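Local coordinates for protein ethanolamine kinase Pv091845 (Plasmodium vivax, PDB 2QG7) that probably phosphorylates ethanolamine, the first step in making phosphatidylethanolamine from ethanolamine, at residues Ser288-Ile302 against Phe349-Asp363. Sequence-based numbering, arbitrary orientation.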
loop_
_atom_site.group_PDB
_atom_site.type_symbol
_atom_site.label_atom_id
_atom_site.label_comp_id
_atom_site.label_asym_id
_atom_site.label_seq_id
_atom_site.Cartn_x
_atom_site.Cartn_y
_atom_site.Cartn_z
ATOM N N SER D 288 -16.332 0.372 27.734
ATOM C CA SER D 288 -15.262 1.322 27.882
ATOM C C SER D 288 -15.902 2.658 28.204
ATOM O O SER D 288 -16.802 3.120 27.482
ATOM C CB SER D 288 -14.380 1.387 26.623
ATOM O OG SER D 288 -13.261 2.232 26.808
ATOM N N PRO D 289 -15.436 3.292 29.295
ATOM C CA PRO D 289 -15.944 4.608 29.702
ATOM C C PRO D 289 -15.840 5.645 28.580
ATOM O O PRO D 289 -14.791 5.792 27.975
ATOM C CB PRO D 289 -15.040 4.990 30.868
ATOM C CG PRO D 289 -14.428 3.666 31.319
ATOM C CD PRO D 289 -14.342 2.803 30.156
ATOM N N ILE D 290 -16.949 6.333 28.320
ATOM C CA ILE D 290 -17.035 7.416 27.349
ATOM C C ILE D 290 -16.380 8.660 27.949
ATOM O O ILE D 290 -16.831 9.180 28.971
ATOM C CB ILE D 290 -18.509 7.735 26.986
ATOM C CG1 ILE D 290 -19.336 6.435 26.802
ATOM C CG2 ILE D 290 -18.617 8.627 25.801
ATOM C CD1 ILE D 290 -18.818 5.472 25.778
ATOM N N VAL D 291 -15.284 9.100 27.331
ATOM C CA VAL D 291 -14.508 10.253 27.789
ATOM C C VAL D 291 -14.338 11.234 26.644
ATOM O O VAL D 291 -14.769 10.968 25.511
ATOM C CB VAL D 291 -13.145 9.831 28.386
ATOM C CG1 VAL D 291 -13.367 8.839 29.540
ATOM C CG2 VAL D 291 -12.274 9.185 27.361
ATOM N N LEU D 292 -13.761 12.396 26.922
ATOM C CA LEU D 292 -13.454 13.334 25.845
ATOM C C LEU D 292 -12.184 12.814 25.227
ATOM O O LEU D 292 -11.102 12.830 25.864
ATOM C CB LEU D 292 -13.240 14.730 26.406
ATOM C CG LEU D 292 -13.104 15.894 25.417
ATOM C CD1 LEU D 292 -14.216 15.869 24.359
ATOM C CD2 LEU D 292 -13.062 17.211 26.162
ATOM N N CYS D 293 -12.321 12.325 23.995
ATOM C CA CYS D 293 -11.193 11.771 23.246
ATOM C C CYS D 293 -10.590 12.792 22.281
ATOM O O CYS D 293 -11.243 13.727 21.872
ATOM C CB CYS D 293 -11.676 10.547 22.494
ATOM S SG CYS D 293 -12.100 9.141 23.556
ATOM N N HIS D 294 -9.318 12.628 21.943
ATOM C CA HIS D 294 -8.720 13.406 20.859
ATOM C C HIS D 294 -9.171 12.947 19.456
ATOM O O HIS D 294 -9.564 13.779 18.602
ATOM C CB HIS D 294 -7.211 13.381 20.963
ATOM C CG HIS D 294 -6.536 14.270 19.956
ATOM N ND1 HIS D 294 -6.391 13.918 18.624
ATOM C CD2 HIS D 294 -5.963 15.488 20.086
ATOM C CE1 HIS D 294 -5.762 14.884 17.983
ATOM N NE2 HIS D 294 -5.488 15.846 18.847
ATOM N N CYS D 295 -9.116 11.628 19.235
ATOM C CA CYS D 295 -9.683 10.934 18.041
ATOM C C CYS D 295 -8.806 10.862 16.793
ATOM O O CYS D 295 -9.174 10.179 15.850
ATOM C CB CYS D 295 -11.074 11.453 17.673
ATOM S SG CYS D 295 -12.262 11.375 18.998
ATOM N N ASP D 296 -7.672 11.575 16.810
ATOM C CA ASP D 296 -6.736 11.663 15.704
ATOM C C ASP D 296 -5.311 11.801 16.226
ATOM O O ASP D 296 -4.532 12.692 15.867
ATOM C CB ASP D 296 -7.113 12.808 14.751
ATOM C CG ASP D 296 -6.442 12.675 13.410
ATOM O OD1 ASP D 296 -6.033 11.529 13.027
ATOM O OD2 ASP D 296 -6.281 13.721 12.744
ATOM N N LEU D 297 -4.960 10.892 17.110
ATOM C CA LEU D 297 -3.709 11.038 17.825
ATOM C C LEU D 297 -2.565 10.398 17.063
ATOM O O LEU D 297 -1.888 9.500 17.554
ATOM C CB LEU D 297 -3.858 10.511 19.240
ATOM C CG LEU D 297 -3.045 11.200 20.355
ATOM C CD1 LEU D 297 -3.395 12.693 20.582
ATOM C CD2 LEU D 297 -3.186 10.387 21.659
ATOM N N LEU D 298 -2.368 10.876 15.839
ATOM C CA LEU D 298 -1.177 10.541 15.045
ATOM C C LEU D 298 0.018 11.355 15.507
ATOM O O LEU D 298 -0.141 12.360 16.171
ATOM C CB LEU D 298 -1.421 10.711 13.529
ATOM C CG LEU D 298 -2.371 11.765 12.942
ATOM C CD1 LEU D 298 -1.696 13.105 12.795
ATOM C CD2 LEU D 298 -2.876 11.316 11.592
ATOM N N SER D 299 1.214 10.904 15.144
ATOM C CA SER D 299 2.460 11.450 15.691
ATOM C C SER D 299 2.701 12.909 15.383
ATOM O O SER D 299 3.298 13.610 16.171
ATOM C CB SER D 299 3.675 10.631 15.251
ATOM O OG SER D 299 3.757 10.618 13.833
ATOM N N SER D 300 2.227 13.360 14.233
ATOM C CA SER D 300 2.323 14.758 13.813
ATOM C C SER D 300 1.345 15.667 14.548
ATOM O O SER D 300 1.481 16.869 14.492
ATOM C CB SER D 300 2.150 14.871 12.281
ATOM O OG SER D 300 0.806 14.626 11.903
ATOM N N ASN D 301 0.371 15.078 15.246
ATOM C CA ASN D 301 -0.504 15.788 16.194
ATOM C C ASN D 301 0.003 15.888 17.643
ATOM O O ASN D 301 -0.685 16.405 18.509
ATOM C CB ASN D 301 -1.906 15.192 16.135
ATOM C CG ASN D 301 -2.708 15.759 14.980
ATOM O OD1 ASN D 301 -2.283 16.736 14.405
ATOM N ND2 ASN D 301 -3.842 15.147 14.634
ATOM N N ILE D 302 1.225 15.403 17.880
ATOM C CA ILE D 302 1.853 15.406 19.192
ATOM C C ILE D 302 3.144 16.208 19.108
ATOM O O ILE D 302 4.024 15.881 18.361
ATOM C CB ILE D 302 2.113 13.968 19.703
ATOM C CG1 ILE D 302 0.834 13.144 19.686
ATOM C CG2 ILE D 302 2.695 13.973 21.117
ATOM C CD1 ILE D 302 1.074 11.662 19.780
ATOM N N PHE D 349 -0.902 18.051 22.817
ATOM C CA PHE D 349 -1.605 17.676 21.614
ATOM C C PHE D 349 -2.159 18.894 20.877
ATOM O O PHE D 349 -2.501 19.899 21.488
ATOM C CB PHE D 349 -2.745 16.685 21.934
ATOM C CG PHE D 349 -2.300 15.489 22.740
ATOM C CD1 PHE D 349 -1.041 14.927 22.556
ATOM C CD2 PHE D 349 -3.149 14.907 23.685
ATOM C CE1 PHE D 349 -0.637 13.836 23.322
ATOM C CE2 PHE D 349 -2.736 13.815 24.401
ATOM C CZ PHE D 349 -1.495 13.296 24.227
ATOM N N ILE D 350 -2.262 18.764 19.558
ATOM C CA ILE D 350 -2.831 19.787 18.656
ATOM C C ILE D 350 -3.861 19.131 17.755
ATOM O O ILE D 350 -3.989 17.913 17.712
ATOM C CB ILE D 350 -1.727 20.528 17.746
ATOM C CG1 ILE D 350 -0.905 19.529 16.902
ATOM C CG2 ILE D 350 -0.810 21.452 18.561
ATOM C CD1 ILE D 350 -0.302 20.127 15.646
ATOM N N ASP D 351 -4.597 19.954 17.040
ATOM C CA ASP D 351 -5.573 19.536 16.047
ATOM C C ASP D 351 -6.714 18.671 16.587
ATOM O O ASP D 351 -6.770 17.446 16.390
ATOM C CB ASP D 351 -4.869 18.933 14.829
ATOM C CG ASP D 351 -5.601 19.239 13.526
ATOM O OD1 ASP D 351 -6.823 19.633 13.549
ATOM O OD2 ASP D 351 -4.947 19.057 12.460
ATOM N N PHE D 352 -7.651 19.337 17.245
ATOM C CA PHE D 352 -8.780 18.683 17.912
ATOM C C PHE D 352 -10.038 18.751 17.069
ATOM O O PHE D 352 -11.139 18.894 17.609
ATOM C CB PHE D 352 -9.039 19.376 19.258
ATOM C CG PHE D 352 -7.864 19.321 20.199
ATOM C CD1 PHE D 352 -6.922 20.345 20.215
ATOM C CD2 PHE D 352 -7.699 18.244 21.053
ATOM C CE1 PHE D 352 -5.814 20.280 21.081
ATOM C CE2 PHE D 352 -6.623 18.170 21.905
ATOM C CZ PHE D 352 -5.671 19.190 21.914
ATOM N N GLU D 353 -9.868 18.660 15.746
ATOM C CA GLU D 353 -11.012 18.701 14.817
ATOM C C GLU D 353 -11.902 17.467 14.868
ATOM O O GLU D 353 -13.046 17.534 14.455
ATOM C CB GLU D 353 -10.591 19.005 13.376
ATOM C CG GLU D 353 -9.551 18.078 12.752
ATOM C CD GLU D 353 -9.053 18.599 11.360
ATOM O OE1 GLU D 353 -8.432 17.812 10.548
ATOM O OE2 GLU D 353 -9.283 19.819 11.088
ATOM N N TYR D 354 -11.373 16.349 15.380
ATOM C CA TYR D 354 -12.171 15.130 15.509
ATOM C C TYR D 354 -12.618 14.859 16.924
ATOM O O TYR D 354 -13.380 13.930 17.150
ATOM C CB TYR D 354 -11.457 13.919 14.911
ATOM C CG TYR D 354 -11.134 14.107 13.453
ATOM C CD1 TYR D 354 -9.865 14.519 13.050
ATOM C CD2 TYR D 354 -12.105 13.906 12.477
ATOM C CE1 TYR D 354 -9.572 14.702 11.724
ATOM C CE2 TYR D 354 -11.821 14.096 11.150
ATOM C CZ TYR D 354 -10.559 14.487 10.783
ATOM O OH TYR D 354 -10.280 14.683 9.451
ATOM N N SER D 355 -12.161 15.689 17.859
ATOM C CA SER D 355 -12.440 15.527 19.291
ATOM C C SER D 355 -13.900 15.541 19.650
ATOM O O SER D 355 -14.648 16.464 19.299
ATOM C CB SER D 355 -11.695 16.565 20.101
ATOM O OG SER D 355 -10.312 16.353 19.939
ATOM N N CYS D 356 -14.299 14.483 20.337
ATOM C CA CYS D 356 -15.663 14.339 20.813
ATOM C C CYS D 356 -15.688 13.205 21.806
ATOM O O CYS D 356 -14.654 12.559 22.050
ATOM C CB CYS D 356 -16.641 14.083 19.666
ATOM S SG CYS D 356 -16.173 12.697 18.606
ATOM N N PRO D 357 -16.829 13.028 22.474
ATOM C CA PRO D 357 -16.954 11.955 23.468
ATOM C C PRO D 357 -17.018 10.558 22.855
ATOM O O PRO D 357 -17.921 10.253 22.126
ATOM C CB PRO D 357 -18.243 12.325 24.206
ATOM C CG PRO D 357 -18.538 13.786 23.801
ATOM C CD PRO D 357 -18.020 13.904 22.442
ATOM N N MET D 358 -16.039 9.722 23.149
ATOM C CA MET D 358 -16.029 8.351 22.660
ATOM C C MET D 358 -15.494 7.483 23.774
ATOM O O MET D 358 -14.995 8.007 24.758
ATOM C CB MET D 358 -15.077 8.233 21.456
ATOM C CG MET D 358 -15.551 8.889 20.191
ATOM S SD MET D 358 -14.534 8.528 18.737
ATOM C CE MET D 358 -15.424 9.504 17.521
ATOM N N GLU D 359 -15.549 6.167 23.580
ATOM C CA GLU D 359 -14.874 5.189 24.403
ATOM C C GLU D 359 -13.394 5.505 24.496
ATOM O O GLU D 359 -12.747 5.761 23.492
ATOM C CB GLU D 359 -15.056 3.799 23.803
ATOM C CG GLU D 359 -16.483 3.228 23.884
ATOM C CD GLU D 359 -17.387 3.609 22.729
ATOM O OE1 GLU D 359 -17.086 4.603 21.994
ATOM O OE2 GLU D 359 -18.423 2.910 22.522
ATOM N N ARG D 360 -12.857 5.460 25.710
ATOM C CA ARG D 360 -11.464 5.749 25.966
ATOM C C ARG D 360 -10.567 4.756 25.297
ATOM O O ARG D 360 -9.389 5.057 25.023
ATOM C CB ARG D 360 -11.161 5.828 27.481
ATOM C CG ARG D 360 -11.493 4.574 28.297
ATOM C CD ARG D 360 -10.649 4.453 29.553
ATOM N NE ARG D 360 -10.833 3.165 30.249
ATOM C CZ ARG D 360 -10.298 2.816 31.435
ATOM N NH1 ARG D 360 -9.527 3.666 32.119
ATOM N NH2 ARG D 360 -10.541 1.600 31.956
ATOM N N ALA D 361 -11.101 3.565 25.048
ATOM C CA ALA D 361 -10.324 2.479 24.456
ATOM C C ALA D 361 -10.127 2.706 22.940
ATOM O O ALA D 361 -9.075 2.343 22.398
ATOM C CB ALA D 361 -10.960 1.168 24.728
ATOM N N TYR D 362 -11.108 3.338 22.278
ATOM C CA TYR D 362 -10.906 3.820 20.912
ATOM C C TYR D 362 -9.675 4.754 20.712
ATOM O O TYR D 362 -8.884 4.552 19.781
ATOM C CB TYR D 362 -12.148 4.498 20.394
ATOM C CG TYR D 362 -11.953 4.991 19.008
ATOM C CD1 TYR D 362 -12.123 4.133 17.901
ATOM C CD2 TYR D 362 -11.571 6.320 18.775
ATOM C CE1 TYR D 362 -11.944 4.597 16.596
ATOM C CE2 TYR D 362 -11.353 6.790 17.464
ATOM C CZ TYR D 362 -11.557 5.923 16.384
ATOM O OH TYR D 362 -11.347 6.412 15.112
ATOM N N ASP D 363 -9.530 5.760 21.583
ATOM C CA ASP D 363 -8.457 6.727 21.477
ATOM C C ASP D 363 -7.076 6.130 21.676
ATOM O O ASP D 363 -6.117 6.576 21.061
ATOM C CB ASP D 363 -8.689 7.863 22.466
ATOM C CG ASP D 363 -8.289 9.236 21.920
ATOM O OD1 ASP D 363 -8.090 9.387 20.674
ATOM O OD2 ASP D 363 -8.193 10.159 22.762
HETATM O O HOH W 1 -8.841 15.621 16.304
HETATM O O HOH W 2 -11.487 9.083 14.954
HETATM O O HOH W 3 -6.415 8.353 18.676
#
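His-294 and Asp-363 join the two segments through polar contacts. The Asp-363 carboxylate takes two backbone N-H groups, both from above its plane. OD2 accepts from His-294 N at 2.8 Å, and OD1 accepts from Cys-295 N at 2.9 Å. His-210 adds a further bond to OD2. The His-294 ring is fixed at both nitrogens. NE2 donates to Ile-350 O at 2.8 Å, with the oxygen in the ring plane. ND1 accepts from Asp-296 N. CG lies anti to the backbone N (chi1 -175°), which carries the ring across to Ile-350. Ser-355 OG donates to His-294 O, which also takes a bond from a water shared with Asp-351 O and Tyr-354 N.

His-294, Asp-296 and Asn-301 match the HxDxxxxN motif of kinase-like phosphotransferases. Asp-351 begins a DFE sequence at the place of the protein-kinase DFG. The meeting of these two motifs is consistent with the catalytic centre of the kinase-like fold. Asn-301 ND2 donates almost straight to Asp-296 O (170°), bracing the loop from within.

Backbone bonds form a short antiparallel pairing of 290-293 with 356-359. Val-291 N meets Met-358 O at 2.8 Å. At the far end of the contact, where strands 302-304 and 347-349 of another sheet meet, Ile-350 N donates to Asn-301 O.

The remaining contacts are apolar. Leu-297 CD1 sits over the centre of the Phe-349 ring, a CH-pi contact of 3.7 Å to the centroid. Cys-295 SG touches Met-358 SD at 3.7 Å.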